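Local structure of anaerobically-induced outer membrane porin OprE (Pseudomonas aeruginosa, 4FRX) at residues R20-I24 / D135-L139. The protein probably forms a water-filled beta-barrel pore in the outer membrane through which small solutes pass. Numbering follows the deposited sequence.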
loop_
_atom_site.group_PDB
_atom_site.type_symbol
_atom_site.label_atom_id
_atom_site.label_comp_id
_atom_site.label_asym_id
_atom_site.label_seq_id
_atom_site.Cartn_x
_atom_site.Cartn_y
_atom_site.Cartn_z
ATOM N N ARG A 20 -8.801 -9.819 13.684
ATOM C CA ARG A 20 -7.779 -10.371 12.800
ATOM C C ARG A 20 -6.784 -11.216 13.572
ATOM O O ARG A 20 -6.030 -10.711 14.399
ATOM C CB ARG A 20 -7.027 -9.256 12.061
ATOM C CG ARG A 20 -6.029 -9.775 11.013
ATOM C CD ARG A 20 -5.209 -8.651 10.383
ATOM N NE ARG A 20 -6.054 -7.791 9.547
ATOM C CZ ARG A 20 -5.642 -6.656 8.987
ATOM N NH1 ARG A 20 -4.394 -6.247 9.165
ATOM N NH2 ARG A 20 -6.476 -5.929 8.248
ATOM N N ASN A 21 -6.761 -12.508 13.289
ATOM C CA ASN A 21 -5.744 -13.338 13.894
ATOM C C ASN A 21 -4.640 -13.532 12.863
ATOM O O ASN A 21 -4.884 -14.093 11.797
ATOM C CB ASN A 21 -6.338 -14.670 14.349
ATOM C CG ASN A 21 -5.366 -15.481 15.175
ATOM O OD1 ASN A 21 -4.582 -16.252 14.638
ATOM N ND2 ASN A 21 -5.409 -15.303 16.493
ATOM N N PHE A 22 -3.441 -13.045 13.181
ATOM C CA PHE A 22 -2.350 -12.943 12.210
ATOM C C PHE A 22 -1.090 -13.675 12.642
ATOM O O PHE A 22 -0.476 -13.353 13.660
ATOM C CB PHE A 22 -2.007 -11.469 11.928
ATOM C CG PHE A 22 -0.948 -11.281 10.881
ATOM C CD1 PHE A 22 -1.290 -11.240 9.530
ATOM C CD2 PHE A 22 0.387 -11.154 11.235
ATOM C CE1 PHE A 22 -0.311 -11.083 8.554
ATOM C CE2 PHE A 22 1.370 -11.000 10.271
ATOM C CZ PHE A 22 1.018 -10.958 8.921
ATOM N N TYR A 23 -0.704 -14.659 11.842
ATOM C CA TYR A 23 0.489 -15.425 12.105
ATOM C C TYR A 23 1.481 -15.215 10.957
ATOM O O TYR A 23 1.101 -15.273 9.794
ATOM C CB TYR A 23 0.120 -16.899 12.226
ATOM C CG TYR A 23 1.327 -17.790 12.311
ATOM C CD1 TYR A 23 1.981 -17.993 13.520
ATOM C CD2 TYR A 23 1.825 -18.422 11.176
ATOM C CE1 TYR A 23 3.096 -18.808 13.594
ATOM C CE2 TYR A 23 2.930 -19.232 11.242
ATOM C CZ TYR A 23 3.561 -19.422 12.448
ATOM O OH TYR A 23 4.667 -20.232 12.487
ATOM N N ILE A 24 2.742 -14.960 11.277
ATOM C CA ILE A 24 3.757 -14.890 10.236
ATOM C C ILE A 24 5.039 -15.636 10.609
ATOM O O ILE A 24 5.514 -15.559 11.752
ATOM C CB ILE A 24 4.064 -13.416 9.811
ATOM C CG1 ILE A 24 5.064 -13.374 8.653
ATOM C CG2 ILE A 24 4.611 -12.605 10.965
ATOM C CD1 ILE A 24 5.233 -11.982 8.062
ATOM N N ASP A 135 -1.046 -2.565 4.979
ATOM C CA ASP A 135 -1.782 -3.346 5.961
ATOM C C ASP A 135 -1.359 -4.811 5.842
ATOM O O ASP A 135 -2.198 -5.717 5.802
ATOM C CB ASP A 135 -3.281 -3.201 5.718
ATOM C CG ASP A 135 -4.114 -3.696 6.884
ATOM O OD1 ASP A 135 -3.557 -3.906 7.988
ATOM O OD2 ASP A 135 -5.333 -3.872 6.690
ATOM N N GLY A 136 -0.048 -5.024 5.771
ATOM C CA GLY A 136 0.505 -6.350 5.565
ATOM C C GLY A 136 0.771 -7.148 6.833
ATOM O O GLY A 136 1.298 -8.261 6.759
ATOM N N ARG A 137 0.430 -6.593 7.996
ATOM C CA ARG A 137 0.683 -7.309 9.247
ATOM C C ARG A 137 -0.577 -7.354 10.098
ATOM O O ARG A 137 -1.634 -7.725 9.602
ATOM C CB ARG A 137 1.878 -6.720 10.009
ATOM C CG ARG A 137 3.236 -6.825 9.250
ATOM C CD ARG A 137 3.674 -8.278 9.023
ATOM N NE ARG A 137 4.994 -8.357 8.373
ATOM C CZ ARG A 137 5.192 -8.399 7.056
ATOM N NH1 ARG A 137 4.162 -8.364 6.225
ATOM N NH2 ARG A 137 6.429 -8.473 6.566
ATOM N N LEU A 138 -0.470 -6.966 11.364
ATOM C CA LEU A 138 -1.610 -7.114 12.290
ATOM C C LEU A 138 -2.548 -5.916 12.296
ATOM O O LEU A 138 -3.781 -6.071 12.253
ATOM C CB LEU A 138 -1.102 -7.381 13.719
ATOM C CG LEU A 138 -2.145 -7.718 14.790
ATOM C CD1 LEU A 138 -2.911 -8.980 14.414
ATOM C CD2 LEU A 138 -1.485 -7.884 16.164
ATOM N N LEU A 139 -1.961 -4.725 12.371
ATOM C CA LEU A 139 -2.728 -3.486 12.411
ATOM C C LEU A 139 -2.235 -2.599 11.268
ATOM O O LEU A 139 -1.063 -2.632 10.919
ATOM C CB LEU A 139 -2.555 -2.779 13.767
ATOM C CG LEU A 139 -2.961 -3.578 15.026
ATOM C CD1 LEU A 139 -2.641 -2.815 16.305
ATOM C CD2 LEU A 139 -4.443 -3.913 14.982
#
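Arg20 reaches from its strand to Asp135, and its long chain suits the reach from the barrel strand to the loop. From CB the chain runs out extended, CG anti to the backbone N (chi1 -174°), until a bend at chi3 turns the head; Arg20 CD passes 3.5 Å from Leu138 O. The guanidinium then grips the carboxylate end-on, the two oxygens of Asp135 matching its two nitrogens: Arg20 NH1 to Asp135 OD1 at 2.8 Å, almost perfectly straight and in the guanidinium plane, and Arg20 NH2 to Asp135 OD2, also at 2.8 Å. The two flat groups are nevertheless twisted 41° apart, and OD1 is met from above the carboxylate plane. Arg20 NH1 gives a second, more bent hydrogen bond to Arg137 O at 3.2 Å, tying the head to the loop backbone.

Phe22 offers a flat apolar face to that same backbone: Arg137 CA sits over the ring, 3.9 Å from its centroid, in a CH-pi contact, while the branched apolar end of Leu138 brings CD1 to 3.6 Å from Phe22 CB. Ile24 suits its place by laying an apolar tip, CD1, over one face of the Arg137 guanidinium, whose edge remains available for NH1 to bond Gly136 O.

Strand 17-28 pairs with strands 37-50 and 423-434 in the barrel wall. Residues 135-139, in the loop between strands 131-132 and 142-150, pack against it, consistent with the inward-folded loops known in OprD-family channels.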